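Long-range contacts in competence/damage-inducible protein CinA (Agrobacterium tumefaciens, PDB 2A9S), which is of unknown function but belongs to the CinA family of bacterial competence- and damage-inducible proteins: residues V82-L88 with L123-A127; V53-F57 with A94-A100. One frame throughout, in Å; residues are numbered along the deposited sequence.

Contact 1 (V82-L88 with L123-A127); sequences VSRQTAL and LVHLA
The imidazole of His125 lies under the backbone where helix 84-96 begins: Arg84 N sits over the centre of one ring face, 3.4 Å above its plane, and Ser83 C lies over the same face nearer the rim. At the ring edge, in plane, comes Val82 CG1, 3.9 Å from His125 CD2. The Arg84 guanidinium has Leu88 CD1 over one face, toward its rim. Arg84 N is close to His125 ND1 but badly angled for a hydrogen bond; ND1 is instead bonded to His137 of strand 135-141, whose ring meets it nearly parallel. With CG anti to its own carbonyl carbon (chi1 -77°), the His125 ring stands between the strand and the Ser83-Arg84 backbone.

Val82 CG1 also reaches Leu123 CD2, at 3.7 Å, the side chains sliding past each other in opposite directions. One turn into the helix, Ala87 CB meets Ala127 CB at 3.9 Å, and Leu88 CD2 comes to 4.1 Å from Ala127 CB. Ser83 is the N-cap, its OG accepting from Thr86 N at 3.0 Å, a capping bond at the N-terminal end of the helix, beside the backbone over the ring.

Helix 84-96 lies on one face of the mixed sheet; its residues 84-88 cross strand 123-127 at -37°, with the two axes 7.3 Å apart. Helix 147-167 packs against Val124 and Leu126 on the other face, while helix 73-79 touches Gln85 and Thr86.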
ATOM      1  N   VAL A  82     -11.290   8.277 -12.056  1.00 18.78           N
ATOM      2  CA  VAL A  82     -10.378   7.851 -13.136  1.00 18.12           C
ATOM      3  C   VAL A  82     -10.257   8.954 -14.184  1.00 18.10           C
ATOM      4  O   VAL A  82     -11.067   9.047 -15.140  1.00 19.15           O
ATOM      5  CB  VAL A  82     -10.822   6.517 -13.783  1.00 16.37           C
ATOM      6  CG1 VAL A  82      -9.835   6.103 -14.913  1.00 16.55           C
ATOM      7  CG2 VAL A  82     -10.919   5.427 -12.728  1.00 16.44           C
ATOM      8  N   SER A  83      -9.251   9.801 -14.009  1.00 17.74           N
ATOM      9  CA  SER A  83      -9.042  10.949 -14.905  1.00 17.80           C
ATOM     10  C   SER A  83      -7.622  11.478 -14.759  1.00 18.09           C
ATOM     11  O   SER A  83      -6.957  11.261 -13.732  1.00 17.01           O
ATOM     12  CB  SER A  83     -10.062  12.073 -14.584  1.00 18.59           C
ATOM     13  OG  SER A  83      -9.810  12.716 -13.336  1.00 18.12           O
ATOM     14  N   ARG A  84      -7.167  12.193 -15.779  1.00 18.30           N
ATOM     15  CA  ARG A  84      -5.888  12.878 -15.737  1.00 19.18           C
ATOM     16  C   ARG A  84      -5.845  13.830 -14.525  1.00 18.76           C
ATOM     17  O   ARG A  84      -4.865  13.844 -13.773  1.00 17.11           O
ATOM     18  CB  ARG A  84      -5.690  13.624 -17.065  1.00 20.33           C
ATOM     19  CG  ARG A  84      -4.467  14.488 -17.127  1.00 24.88           C
ATOM     20  CD  ARG A  84      -4.542  15.440 -18.317  1.00 30.03           C
ATOM     21  NE  ARG A  84      -3.405  16.348 -18.272  1.00 35.53           N
ATOM     22  CZ  ARG A  84      -3.427  17.561 -17.718  1.00 37.36           C
ATOM     23  NH1 ARG A  84      -4.550  18.029 -17.170  1.00 38.73           N
ATOM     24  NH2 ARG A  84      -2.326  18.306 -17.711  1.00 35.75           N
ATOM     25  N   GLN A  85      -6.935  14.571 -14.322  1.00 18.43           N
ATOM     26  CA  GLN A  85      -7.028  15.549 -13.236  1.00 19.31           C
ATOM     27  C   GLN A  85      -6.903  14.944 -11.831  1.00 18.63           C
ATOM     28  O   GLN A  85      -6.198  15.491 -10.977  1.00 19.22           O
ATOM     29  CB  GLN A  85      -8.322  16.369 -13.354  1.00 19.38           C
ATOM     30  CG  GLN A  85      -8.359  17.272 -14.606  1.00 21.87           C
ATOM     31  CD  GLN A  85      -8.780  16.537 -15.907  1.00 24.56           C
ATOM     32  OE1 GLN A  85      -9.055  15.318 -15.922  1.00 21.39           O
ATOM     33  NE2 GLN A  85      -8.832  17.297 -17.007  1.00 25.64           N
ATOM     34  N   THR A  86      -7.602  13.834 -11.588  1.00 17.82           N
ATOM     35  CA  THR A  86      -7.498  13.147 -10.301  1.00 17.02           C
ATOM     36  C   THR A  86      -6.073  12.643 -10.119  1.00 16.14           C
ATOM     37  O   THR A  86      -5.518  12.812  -9.059  1.00 15.83           O
ATOM     38  CB  THR A  86      -8.548  12.028 -10.137  1.00 17.50           C
ATOM     39  OG1 THR A  86      -9.847  12.642 -10.056  1.00 19.24           O
ATOM     40  CG2 THR A  86      -8.292  11.230  -8.847  1.00 16.93           C
ATOM     41  N   ALA A  87      -5.469  12.092 -11.175  1.00 15.49           N
ATOM     42  CA  ALA A  87      -4.095  11.567 -11.077  1.00 15.75           C
ATOM     43  C   ALA A  87      -3.102  12.650 -10.674  1.00 15.63           C
ATOM     44  O   ALA A  87      -2.286  12.454  -9.758  1.00 14.02           O
ATOM     45  CB  ALA A  87      -3.662  10.889 -12.382  1.00 15.48           C
ATOM     46  N   LEU A  88      -3.190  13.792 -11.366  1.00 15.89           N
ATOM     47  CA  LEU A  88      -2.353  14.943 -11.041  1.00 17.22           C
ATOM     48  C   LEU A  88      -2.528  15.401  -9.597  1.00 15.97           C
ATOM     49  O   LEU A  88      -1.528  15.638  -8.929  1.00 17.75           O
ATOM     50  CB  LEU A  88      -2.618  16.103 -12.001  1.00 17.05           C
ATOM     51  CG  LEU A  88      -2.224  15.876 -13.458  1.00 19.90           C
ATOM     52  CD1 LEU A  88      -2.721  17.072 -14.284  1.00 23.50           C
ATOM     53  CD2 LEU A  88      -0.720  15.735 -13.559  1.00 23.86           C
ATOM     54  N   LEU A 123      -8.283   1.061 -18.542  1.00  9.89           N
ATOM     55  CA  LEU A 123      -7.905   2.466 -18.615  1.00 10.62           C
ATOM     56  C   LEU A 123      -7.258   2.872 -17.302  1.00  9.68           C
ATOM     57  O   LEU A 123      -7.853   2.691 -16.232  1.00 10.00           O
ATOM     58  CB  LEU A 123      -9.142   3.362 -18.834  1.00 11.08           C
ATOM     59  CG  LEU A 123      -8.890   4.857 -18.620  1.00 11.59           C
ATOM     60  CD1 LEU A 123      -7.971   5.436 -19.674  1.00 12.63           C
ATOM     61  CD2 LEU A 123     -10.198   5.629 -18.555  1.00 10.11           C
ATOM     62  N   VAL A 124      -6.052   3.428 -17.359  1.00  9.45           N
ATOM     63  CA  VAL A 124      -5.364   3.808 -16.130  1.00 10.06           C
ATOM     64  C   VAL A 124      -4.686   5.151 -16.398  1.00 10.68           C
ATOM     65  O   VAL A 124      -4.036   5.317 -17.429  1.00 12.06           O
ATOM     66  CB  VAL A 124      -4.278   2.771 -15.699  1.00 10.89           C
ATOM     67  CG1 VAL A 124      -3.481   3.274 -14.439  1.00 12.67           C
ATOM     68  CG2 VAL A 124      -4.868   1.373 -15.452  1.00  9.53           C
ATOM     69  N   HIS A 125      -4.851   6.085 -15.477  1.00 10.81           N
ATOM     70  CA  HIS A 125      -4.152   7.367 -15.535  1.00 11.21           C
ATOM     71  C   HIS A 125      -3.015   7.316 -14.510  1.00 10.90           C
ATOM     72  O   HIS A 125      -3.249   6.968 -13.349  1.00 10.08           O
ATOM     73  CB  HIS A 125      -5.107   8.516 -15.225  1.00 12.51           C
ATOM     74  CG  HIS A 125      -6.013   8.857 -16.378  1.00 12.55           C
ATOM     75  ND1 HIS A 125      -5.593   9.617 -17.448  1.00 16.62           N
ATOM     76  CD2 HIS A 125      -7.279   8.475 -16.659  1.00 14.96           C
ATOM     77  CE1 HIS A 125      -6.573   9.724 -18.325  1.00 13.33           C
ATOM     78  NE2 HIS A 125      -7.613   9.052 -17.866  1.00 13.60           N
ATOM     79  N   LEU A 126      -1.801   7.635 -14.960  1.00 10.24           N
ATOM     80  CA  LEU A 126      -0.628   7.641 -14.080  1.00 10.94           C
ATOM     81  C   LEU A 126      -0.011   9.025 -14.130  1.00 12.53           C
ATOM     82  O   LEU A 126       0.069   9.659 -15.210  1.00 12.02           O
ATOM     83  CB  LEU A 126       0.417   6.588 -14.493  1.00 12.05           C
ATOM     84  CG  LEU A 126       0.004   5.119 -14.570  1.00 12.16           C
ATOM     85  CD1 LEU A 126      -0.535   4.787 -15.972  1.00 11.75           C
ATOM     86  CD2 LEU A 126       1.186   4.236 -14.228  1.00 14.31           C
ATOM     87  N   ALA A 127       0.460   9.486 -12.969  1.00 12.22           N
ATOM     88  CA  ALA A 127       1.120  10.802 -12.901  1.00 12.76           C
ATOM     89  C   ALA A 127       2.276  10.685 -11.925  1.00 13.71           C
ATOM     90  O   ALA A 127       2.152  10.048 -10.870  1.00 12.60           O
ATOM     91  CB  ALA A 127       0.148  11.879 -12.457  1.00 13.12           C
TER

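Contact 2 (V53-F57 with A94-A100); sequences VDRGF and ALYRSRA
Asp54 and Arg99 are joined by a direct hydrogen bond, Arg99 N to Asp54 OD2 at 2.9 Å with an N-H...O angle of 160°. The same oxygen takes a salt bridge from Arg55 NE, 3.1 Å away, and the two donors approach from opposite faces of the carboxylate plane, each well out of it. Asp54 CG, anti to the backbone N, carries the carboxylate up to the loop. The charge of Arg55 is also answered by Asp67 and Asp63 of the second subunit. A water links the segments again, accepting from Arg55 NH1 and donating to Arg97 O at 2.7 Å; it lies in the guanidinium plane, at the edge.

The loop that takes these bonds turns the chain from helix 84-96 into strand 102-108, part of an alpha/beta layout in which the helix covers the sheet and strand 53-59 is its outermost strand within the chain. Gly56 pairs with an antiparallel strand of the second subunit, continuing the sheet across the dimer. Ser98 OG accepts from Ala100 N at 3.0 Å, an ST turn that shapes the bend.

Apolar contact comes from Phe57, where CD2 meets Ala94 CB at 3.9 Å; the ring edge faces Arg97 O, 3.6 Å from Phe57 CZ. Arg55 packs too, bent at chi3 (66°), with Ser98 CA over one guanidinium face, toward its rim.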
ATOM      1  N   VAL A  53      11.977   4.442   0.113  1.00 13.35           N
ATOM      2  CA  VAL A  53      10.529   4.512   0.141  1.00 14.29           C
ATOM      3  C   VAL A  53      10.078   5.257   1.405  1.00 14.88           C
ATOM      4  O   VAL A  53      10.313   4.802   2.526  1.00 16.43           O
ATOM      5  CB  VAL A  53       9.877   3.114   0.015  1.00 14.53           C
ATOM      6  CG1 VAL A  53       8.369   3.262   0.043  1.00 15.93           C
ATOM      7  CG2 VAL A  53      10.285   2.427  -1.263  1.00 12.98           C
ATOM      8  N   ASP A  54       9.452   6.405   1.222  1.00 13.91           N
ATOM      9  CA  ASP A  54       9.088   7.237   2.356  1.00 14.64           C
ATOM     10  C   ASP A  54       7.756   6.790   2.934  1.00 14.80           C
ATOM     11  O   ASP A  54       7.708   6.348   4.088  1.00 16.94           O
ATOM     12  CB  ASP A  54       9.080   8.697   1.965  1.00 14.43           C
ATOM     13  CG  ASP A  54       8.769   9.622   3.147  1.00 17.67           C
ATOM     14  OD1 ASP A  54       9.540   9.569   4.137  1.00 21.56           O
ATOM     15  OD2 ASP A  54       7.777  10.377   3.064  1.00 17.94           O
ATOM     16  N   ARG A  55       6.700   6.875   2.137  1.00 13.06           N
ATOM     17  CA  ARG A  55       5.392   6.400   2.593  1.00 12.23           C
ATOM     18  C   ARG A  55       4.503   6.129   1.410  1.00 11.86           C
ATOM     19  O   ARG A  55       4.814   6.503   0.275  1.00 12.44           O
ATOM     20  CB  ARG A  55       4.719   7.416   3.541  1.00 11.44           C
ATOM     21  CG  ARG A  55       4.386   8.739   2.857  1.00 12.56           C
ATOM     22  CD  ARG A  55       4.032   9.832   3.868  1.00 13.31           C
ATOM     23  NE  ARG A  55       5.183  10.188   4.682  1.00 14.32           N
ATOM     24  CZ  ARG A  55       5.129  10.931   5.785  1.00 17.05           C
ATOM     25  NH1 ARG A  55       3.963  11.426   6.245  1.00 16.49           N
ATOM     26  NH2 ARG A  55       6.239  11.172   6.432  1.00 18.34           N
ATOM     27  N   GLY A  56       3.380   5.488   1.676  1.00 10.94           N
ATOM     28  CA  GLY A  56       2.447   5.129   0.627  1.00 11.27           C
ATOM     29  C   GLY A  56       1.039   5.356   1.108  1.00 11.64           C
ATOM     30  O   GLY A  56       0.745   5.124   2.301  1.00 10.32           O
ATOM     31  N   PHE A  57       0.173   5.777   0.171  1.00 10.19           N
ATOM     32  CA  PHE A  57      -1.256   6.008   0.444  1.00 12.27           C
ATOM     33  C   PHE A  57      -2.036   5.095  -0.471  1.00 12.79           C
ATOM     34  O   PHE A  57      -1.805   5.114  -1.681  1.00 15.09           O
ATOM     35  CB  PHE A  57      -1.620   7.447   0.109  1.00 12.38           C
ATOM     36  CG  PHE A  57      -0.730   8.484   0.770  1.00 13.61           C
ATOM     37  CD1 PHE A  57      -1.110   9.031   1.990  1.00 17.62           C
ATOM     38  CD2 PHE A  57       0.469   8.900   0.190  1.00 13.74           C
ATOM     39  CE1 PHE A  57      -0.317   9.993   2.621  1.00 17.97           C
ATOM     40  CE2 PHE A  57       1.270   9.845   0.823  1.00 14.01           C
ATOM     41  CZ  PHE A  57       0.880  10.383   2.027  1.00 16.50           C
ATOM     42  N   ALA A  94       0.367  13.420  -2.623  1.00 15.16           N
ATOM     43  CA  ALA A  94       1.267  12.415  -2.056  1.00 15.77           C
ATOM     44  C   ALA A  94       2.656  12.987  -1.859  1.00 17.10           C
ATOM     45  O   ALA A  94       3.401  12.553  -0.961  1.00 17.17           O
ATOM     46  CB  ALA A  94       1.328  11.163  -2.928  1.00 14.66           C
ATOM     47  N   LEU A  95       3.002  13.960  -2.692  1.00 17.42           N
ATOM     48  CA  LEU A  95       4.305  14.568  -2.660  1.00 19.77           C
ATOM     49  C   LEU A  95       4.401  15.517  -1.472  1.00 20.04           C
ATOM     50  O   LEU A  95       5.319  15.400  -0.648  1.00 20.09           O
ATOM     51  CB  LEU A  95       4.597  15.306  -3.982  1.00 19.55           C
ATOM     52  CG  LEU A  95       5.978  15.943  -4.060  1.00 20.46           C
ATOM     53  CD1 LEU A  95       7.097  14.928  -3.967  1.00 20.75           C
ATOM     54  CD2 LEU A  95       6.074  16.814  -5.344  1.00 21.23           C
ATOM     55  N   TYR A  96       3.440  16.427  -1.350  0.50 20.80           N
ATOM     56  CA  TYR A  96       3.509  17.465  -0.314  0.50 21.46           C
ATOM     57  C   TYR A  96       2.921  17.058   1.056  0.50 21.17           C
ATOM     58  O   TYR A  96       3.025  17.813   2.028  0.50 21.64           O
ATOM     59  CB  TYR A  96       2.993  18.831  -0.837  0.50 21.62           C
ATOM     60  CG  TYR A  96       3.827  19.375  -1.992  0.50 22.13           C
ATOM     61  CD1 TYR A  96       5.118  19.860  -1.781  0.50 23.71           C
ATOM     62  CD2 TYR A  96       3.338  19.383  -3.293  0.50 23.07           C
ATOM     63  CE1 TYR A  96       5.899  20.332  -2.837  0.50 23.23           C
ATOM     64  CE2 TYR A  96       4.106  19.858  -4.351  0.50 22.45           C
ATOM     65  CZ  TYR A  96       5.381  20.323  -4.118  0.50 22.70           C
ATOM     66  OH  TYR A  96       6.137  20.802  -5.165  0.50 23.81           O
ATOM     67  N   ARG A  97       2.353  15.851   1.138  1.00 21.02           N
ATOM     68  CA  ARG A  97       2.057  15.208   2.423  1.00 19.89           C
ATOM     69  C   ARG A  97       3.076  14.092   2.765  1.00 19.03           C
ATOM     70  O   ARG A  97       2.757  13.106   3.458  1.00 18.56           O
ATOM     71  CB  ARG A  97       0.609  14.730   2.484  1.00 20.30           C
ATOM     72  CG  ARG A  97      -0.365  15.908   2.493  1.00 23.29           C
ATOM     73  CD  ARG A  97      -1.779  15.497   2.261  1.00 26.59           C
ATOM     74  NE  ARG A  97      -2.675  16.649   2.055  1.00 29.11           N
ATOM     75  CZ  ARG A  97      -3.947  16.694   2.457  1.00 29.55           C
ATOM     76  NH1 ARG A  97      -4.490  15.687   3.127  1.00 28.09           N
ATOM     77  NH2 ARG A  97      -4.680  17.762   2.201  1.00 31.44           N
ATOM     78  N   SER A  98       4.307  14.263   2.279  1.00 17.58           N
ATOM     79  CA  SER A  98       5.384  13.329   2.558  1.00 17.43           C
ATOM     80  C   SER A  98       6.714  14.058   2.581  1.00 16.91           C
ATOM     81  O   SER A  98       6.755  15.282   2.334  1.00 18.15           O
ATOM     82  CB  SER A  98       5.413  12.222   1.505  1.00 17.16           C
ATOM     83  OG  SER A  98       6.100  12.634   0.335  1.00 16.27           O
ATOM     84  N   ARG A  99       7.782  13.309   2.853  1.00 16.47           N
ATOM     85  CA  ARG A  99       9.138  13.832   2.790  1.00 17.49           C
ATOM     86  C   ARG A  99       9.832  13.384   1.520  1.00 16.79           C
ATOM     87  O   ARG A  99      11.039  13.532   1.409  1.00 17.74           O
ATOM     88  CB  ARG A  99       9.964  13.381   4.013  1.00 18.01           C
ATOM     89  CG  ARG A  99       9.215  13.453   5.311  1.00 22.66           C
ATOM     90  CD  ARG A  99      10.172  13.398   6.475  1.00 32.74           C
ATOM     91  NE  ARG A  99       9.750  14.323   7.527  1.00 37.50           N
ATOM     92  CZ  ARG A  99      10.326  15.500   7.767  1.00 40.52           C
ATOM     93  NH1 ARG A  99      11.372  15.908   7.049  1.00 41.26           N
ATOM     94  NH2 ARG A  99       9.855  16.269   8.741  1.00 43.39           N
ATOM     95  N   ALA A 100       9.079  12.890   0.536  1.00 16.01           N
ATOM     96  CA  ALA A 100       9.692  12.369  -0.682  1.00 15.55           C
ATOM     97  C   ALA A 100      10.107  13.494  -1.618  1.00 15.09           C
ATOM     98  O   ALA A 100       9.557  14.594  -1.582  1.00 15.94           O
ATOM     99  CB  ALA A 100       8.743  11.435  -1.413  1.00 15.51           C
TER
HETATM  100  O   HOH W   1       1.052  12.025   5.225  1.00 38.46           O

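Overall arrangement
Helix 84-96 is common to both contacts: contact 1 uses its start and contact 2 its last turn with the loop beyond. Their centres lie 18 Å apart and their nearest atoms about 7 Å, without touching. Both reach the same mixed sheet, contact 1 at strand 123-130 and contact 2 at strand 53-59, with strands 28-32 and 102-108 lying between, so the helix spans the sheet obliquely. Along the chain the order is 53-57, 82-88, 94-100, 123-127, and the segments alternate, tying the second and fourth strands of the chain to one helix. Contact 1 stays within the subunit, whereas contact 2 takes part in the dimer interface.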